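Putidaredoxin reductase (Pseudomonas putida, PDB 1Q1R) probably passes electrons from NADH through its bound FAD to putidaredoxin, the iron-sulfur partner in the cytochrome P450cam monooxygenase system. Local coordinates at residues D89-I94 / D102-V107; G22-A25 / N31-L34. All coordinates share one frame; numbering follows the deposited sequence.

Contact 1. Residues D89-I94 / D102-V107; sequences DRQQVI and DYDRLV
Tyr103 lies across the backbone of Gln91 and Gln92, and its ring makes much of this contact. With chi1 at 68°, CG sits between the backbone N and the carbonyl carbon, turning the ring toward segment 89-94. From CB outward, CG comes first to the carbonyl oxygen of Gln91. Tyr103 CD2 then lies 3.4 Å from Gln91 C, and CE2 is 3.2 Å from Gln92 N. CE1 meets Gln91 CA and CB. Farther out, CZ approaches Gln91 CA at 3.5 Å, with OH passing the same carbon. Gln91 CB stands over the ring face that the Gln91 backbone covers, 4.1 Å from the ring centroid, in a CH-pi contact, while Leu106 CB covers the opposite face. Tyr103 N donates to Gln91 O at 3.0 Å, fixing the backbone against the ring.

Gln92 pairs with Asp102 at a non-hydrogen-bonded antiparallel site. Their side chains run alongside, and Gln92 NE2 donates in its amide plane to Asp102 OD1 at 2.7 Å.

Gln91 and Gln92 together face Asn87 in a G1 beta bulge. One residue on, Val93 CG1 meets Leu106 CD1 at 3.7 Å. Val93, Tyr103 and Leu106 pack on Val8 of strand 6-10, Tyr103 and Leu106 also on Ile279 of strand 279-281.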
loop_
_atom_site.group_PDB
_atom_site.type_symbol
_atom_site.label_atom_id
_atom_site.label_comp_id
_atom_site.label_asym_id
_atom_site.label_seq_id
_atom_site.Cartn_x
_atom_site.Cartn_y
_atom_site.Cartn_z
ATOM N N ASP A 89 7.569 -5.265 -30.432
ATOM C CA ASP A 89 7.579 -5.276 -31.887
ATOM C C ASP A 89 6.248 -5.751 -32.480
ATOM O O ASP A 89 5.593 -5.004 -33.206
ATOM C CB ASP A 89 8.739 -6.148 -32.376
ATOM C CG ASP A 89 8.724 -7.537 -31.766
ATOM O OD1 ASP A 89 8.276 -7.683 -30.609
ATOM O OD2 ASP A 89 9.178 -8.486 -32.441
ATOM N N ARG A 90 5.841 -6.980 -32.169
ATOM C CA ARG A 90 4.574 -7.495 -32.691
ATOM C C ARG A 90 3.376 -7.000 -31.890
ATOM O O ARG A 90 2.229 -7.154 -32.316
ATOM C CB ARG A 90 4.564 -9.028 -32.699
ATOM C CG ARG A 90 5.410 -9.654 -33.790
ATOM C CD ARG A 90 6.756 -10.122 -33.264
ATOM N NE ARG A 90 6.666 -11.418 -32.595
ATOM C CZ ARG A 90 7.719 -12.132 -32.206
ATOM N NH1 ARG A 90 8.947 -11.676 -32.417
ATOM N NH2 ARG A 90 7.549 -13.309 -31.620
ATOM N N GLN A 91 3.651 -6.399 -30.736
ATOM C CA GLN A 91 2.602 -5.896 -29.855
ATOM C C GLN A 91 1.790 -7.067 -29.314
ATOM O O GLN A 91 0.591 -7.184 -29.570
ATOM C CB GLN A 91 1.688 -4.918 -30.603
ATOM C CG GLN A 91 2.277 -3.527 -30.781
ATOM C CD GLN A 91 1.375 -2.610 -31.589
ATOM O OE1 GLN A 91 0.182 -2.485 -31.308
ATOM N NE2 GLN A 91 1.945 -1.959 -32.596
ATOM N N GLN A 92 2.459 -7.939 -28.571
ATOM C CA GLN A 92 1.808 -9.102 -27.986
ATOM C C GLN A 92 2.404 -9.391 -26.622
ATOM O O GLN A 92 3.545 -9.026 -26.339
ATOM C CB GLN A 92 2.023 -10.350 -28.849
ATOM C CG GLN A 92 1.736 -10.198 -30.328
ATOM C CD GLN A 92 2.056 -11.470 -31.096
ATOM O OE1 GLN A 92 3.159 -12.012 -30.987
ATOM N NE2 GLN A 92 1.095 -11.951 -31.877
ATOM N N VAL A 93 1.618 -10.045 -25.777
ATOM C CA VAL A 93 2.085 -10.446 -24.463
ATOM C C VAL A 93 2.078 -11.970 -24.521
ATOM O O VAL A 93 1.126 -12.568 -25.025
ATOM C CB VAL A 93 1.148 -9.952 -23.329
ATOM C CG1 VAL A 93 1.291 -8.444 -23.157
ATOM C CG2 VAL A 93 -0.294 -10.314 -23.643
ATOM N N ILE A 94 3.144 -12.591 -24.032
ATOM C CA ILE A 94 3.242 -14.043 -24.057
ATOM C C ILE A 94 2.860 -14.657 -22.720
ATOM O O ILE A 94 3.382 -14.269 -21.676
ATOM C CB ILE A 94 4.671 -14.503 -24.412
ATOM C CG1 ILE A 94 5.137 -13.812 -25.701
ATOM C CG2 ILE A 94 4.704 -16.019 -24.565
ATOM C CD1 ILE A 94 4.219 -14.014 -26.886
ATOM N N ASP A 102 -2.635 -10.166 -28.585
ATOM C CA ASP A 102 -2.304 -8.932 -29.290
ATOM C C ASP A 102 -2.877 -7.726 -28.556
ATOM O O ASP A 102 -3.948 -7.803 -27.948
ATOM C CB ASP A 102 -2.855 -8.958 -30.719
ATOM C CG ASP A 102 -2.309 -10.111 -31.536
ATOM O OD1 ASP A 102 -1.085 -10.359 -31.482
ATOM O OD2 ASP A 102 -3.105 -10.764 -32.242
ATOM N N TYR A 103 -2.161 -6.609 -28.623
ATOM C CA TYR A 103 -2.608 -5.394 -27.961
ATOM C C TYR A 103 -2.300 -4.143 -28.767
ATOM O O TYR A 103 -1.333 -4.095 -29.528
ATOM C CB TYR A 103 -1.955 -5.278 -26.577
ATOM C CG TYR A 103 -0.457 -5.022 -26.589
ATOM C CD1 TYR A 103 0.058 -3.755 -26.873
ATOM C CD2 TYR A 103 0.446 -6.046 -26.306
ATOM C CE1 TYR A 103 1.434 -3.514 -26.871
ATOM C CE2 TYR A 103 1.823 -5.817 -26.300
ATOM C CZ TYR A 103 2.309 -4.549 -26.584
ATOM O OH TYR A 103 3.669 -4.323 -26.584
ATOM N N ASP A 104 -3.146 -3.135 -28.601
ATOM C CA ASP A 104 -2.955 -1.851 -29.257
ATOM C C ASP A 104 -2.478 -0.951 -28.127
ATOM O O ASP A 104 -1.671 -0.043 -28.325
ATOM C CB ASP A 104 -4.273 -1.335 -29.835
ATOM C CG ASP A 104 -4.747 -2.155 -31.018
ATOM O OD1 ASP A 104 -3.982 -2.269 -31.999
ATOM O OD2 ASP A 104 -5.877 -2.686 -30.971
ATOM N N ARG A 105 -2.987 -1.242 -26.931
ATOM C CA ARG A 105 -2.650 -0.522 -25.708
ATOM C C ARG A 105 -2.397 -1.546 -24.602
ATOM O O ARG A 105 -3.236 -2.403 -24.340
ATOM C CB ARG A 105 -3.799 0.411 -25.300
ATOM C CG ARG A 105 -3.704 1.818 -25.875
ATOM C CD ARG A 105 -3.610 1.797 -27.383
ATOM N NE ARG A 105 -2.745 2.859 -27.886
ATOM C CZ ARG A 105 -3.114 4.127 -28.027
ATOM N NH1 ARG A 105 -4.346 4.502 -27.708
ATOM N NH2 ARG A 105 -2.247 5.018 -28.484
ATOM N N LEU A 106 -1.238 -1.455 -23.964
ATOM C CA LEU A 106 -0.880 -2.373 -22.892
ATOM C C LEU A 106 -0.723 -1.631 -21.562
ATOM O O LEU A 106 -0.075 -0.583 -21.492
ATOM C CB LEU A 106 0.423 -3.098 -23.242
ATOM C CG LEU A 106 0.943 -4.143 -22.251
ATOM C CD1 LEU A 106 -0.102 -5.232 -22.052
ATOM C CD2 LEU A 106 2.249 -4.733 -22.770
ATOM N N VAL A 107 -1.327 -2.179 -20.511
ATOM C CA VAL A 107 -1.251 -1.583 -19.182
ATOM C C VAL A 107 -0.649 -2.582 -18.204
ATOM O O VAL A 107 -1.179 -3.676 -18.014
ATOM C CB VAL A 107 -2.647 -1.172 -18.664
ATOM C CG1 VAL A 107 -2.540 -0.623 -17.239
ATOM C CG2 VAL A 107 -3.262 -0.132 -19.593
#

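Contact 2. Residues G22-A25 / N31-L34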
loop_
_atom_site.group_PDB
_atom_site.type_symbol
_atom_site.label_atom_id
_atom_site.label_comp_id
_atom_site.label_asym_id
_atom_site.label_seq_id
_atom_site.Cartn_x
_atom_site.Cartn_y
_atom_site.Cartn_z
ATOM N N GLY A 22 -12.757 1.582 -15.353
ATOM C CA GLY A 22 -12.700 3.011 -15.592
ATOM C C GLY A 22 -12.763 3.252 -17.087
ATOM O O GLY A 22 -13.460 4.149 -17.566
ATOM N N LEU A 23 -12.028 2.427 -17.822
ATOM C CA LEU A 23 -11.971 2.496 -19.273
ATOM C C LEU A 23 -13.374 2.384 -19.864
ATOM O O LEU A 23 -13.800 3.232 -20.645
ATOM C CB LEU A 23 -11.094 1.356 -19.790
ATOM C CG LEU A 23 -9.941 1.656 -20.747
ATOM C CD1 LEU A 23 -9.278 2.973 -20.405
ATOM C CD2 LEU A 23 -8.942 0.512 -20.665
ATOM N N ARG A 24 -14.094 1.337 -19.474
ATOM C CA ARG A 24 -15.443 1.112 -19.976
ATOM C C ARG A 24 -16.429 2.161 -19.468
ATOM O O ARG A 24 -17.525 2.307 -20.009
ATOM C CB ARG A 24 -15.928 -0.284 -19.572
ATOM C CG ARG A 24 -17.160 -0.735 -20.328
ATOM C CD ARG A 24 -16.836 -0.955 -21.799
ATOM N NE ARG A 24 -16.171 -2.233 -22.029
ATOM C CZ ARG A 24 -15.551 -2.562 -23.159
ATOM N NH1 ARG A 24 -15.500 -1.702 -24.166
ATOM N NH2 ARG A 24 -14.999 -3.759 -23.289
ATOM N N ALA A 25 -16.036 2.890 -18.430
ATOM C CA ALA A 25 -16.896 3.920 -17.862
ATOM C C ALA A 25 -16.692 5.254 -18.573
ATOM O O ALA A 25 -17.598 6.086 -18.620
ATOM C CB ALA A 25 -16.609 4.074 -16.374
ATOM N N ASN A 31 -12.006 -3.782 -27.022
ATOM C CA ASN A 31 -11.967 -4.942 -26.143
ATOM C C ASN A 31 -10.999 -4.724 -24.988
ATOM O O ASN A 31 -9.937 -4.121 -25.155
ATOM C CB ASN A 31 -11.553 -6.183 -26.931
ATOM C CG ASN A 31 -12.586 -6.583 -27.958
ATOM O OD1 ASN A 31 -13.646 -7.113 -27.617
ATOM N ND2 ASN A 31 -12.294 -6.320 -29.225
ATOM N N ILE A 32 -11.377 -5.222 -23.817
ATOM C CA ILE A 32 -10.554 -5.090 -22.622
ATOM C C ILE A 32 -10.253 -6.471 -22.051
ATOM O O ILE A 32 -11.163 -7.233 -21.730
ATOM C CB ILE A 32 -11.276 -4.256 -21.544
ATOM C CG1 ILE A 32 -11.689 -2.902 -22.127
ATOM C CG2 ILE A 32 -10.366 -4.070 -20.331
ATOM C CD1 ILE A 32 -12.543 -2.064 -21.201
ATOM N N ARG A 33 -8.972 -6.792 -21.928
ATOM C CA ARG A 33 -8.577 -8.081 -21.383
ATOM C C ARG A 33 -7.771 -7.935 -20.105
ATOM O O ARG A 33 -6.710 -7.315 -20.100
ATOM C CB ARG A 33 -7.752 -8.874 -22.403
ATOM C CG ARG A 33 -8.495 -10.053 -23.009
ATOM C CD ARG A 33 -7.530 -11.160 -23.415
ATOM N NE ARG A 33 -8.223 -12.417 -23.699
ATOM C CZ ARG A 33 -8.954 -12.641 -24.785
ATOM N NH1 ARG A 33 -9.091 -11.691 -25.704
ATOM N NH2 ARG A 33 -9.553 -13.814 -24.954
ATOM N N LEU A 34 -8.290 -8.504 -19.021
ATOM C CA LEU A 34 -7.611 -8.484 -17.735
ATOM C C LEU A 34 -6.939 -9.836 -17.603
ATOM O O LEU A 34 -7.598 -10.864 -17.714
ATOM C CB LEU A 34 -8.607 -8.311 -16.590
ATOM C CG LEU A 34 -8.913 -6.910 -16.064
ATOM C CD1 LEU A 34 -10.015 -7.008 -15.032
ATOM C CD2 LEU A 34 -7.658 -6.288 -15.448
#
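Bends at chi2 (67°) and chi3 (79°) fold the Arg24 side chain back toward strand 31-35, while an extended chi2 of 173° in Ile32 carries CD1 outward to meet it. The two side chains slide past one another in opposite directions. They join the last turn of helix 14-25 to strand 31-35 within the beta-alpha-beta unit of the Rossmann-type FAD-binding fold, in which strand 6-10 leads into the helix through a glycine-rich turn.

Ile32 covers one face of the Arg24 guanidinium. Its CD1 lies 3.5 Å above the plane, toward the rim of the group and not over its middle, and is 3.6 Å from Arg24 CZ. The CG1 of Ile32 packs on the same face against Arg24 NH2 at 3.6 Å, so the last two carbons of the isoleucine run along the flat group. Asn31 is met differently: its CA comes to the edge of the guanidinium, close to the plane, 4.3 Å from Arg24 NH2.

Contact with an aliphatic face leaves the N-H groups of Arg24 to be used around the rim. NH1 donates to the carbonyl oxygens of Trp28 and Gly30 in the helix-strand connection, and NE and NH2 donate to those of Gln73 and Asn74, just ahead of strand 75-78. Four main-chain bonds thus hold the group's rotation, and the arginine ties the turn after the helix to the approach to edge strand 75-78.

On the inner side the contact is wholly apolar. Leu23 points toward the strand and also packs on Val7 and on Ala313 and Leu316 of helix 302-316; across the contact, its CB lies 4.0 Å from Ile32 CD1.

Overall arrangement
Contacts 1 and 2 have centres 15 Å apart and do not touch, their nearest atoms being about 6 Å from each other. Both reach the parallel sheet of the FAD-binding domain, on strands 105-108 and 31-35, which flank strand 6-10. They pack on successive residues of that strand: Val8 receives contact 1 and Val7 contact 2. The three-stranded antiparallel sheet and helix 14-25 therefore cover opposite faces. Asn6 links the two further, its N bonded by Asp104 OD2 and its OD1 by Asn31 ND2. In contact 1 the side chain of Val93 is about 8 Å from the FAD.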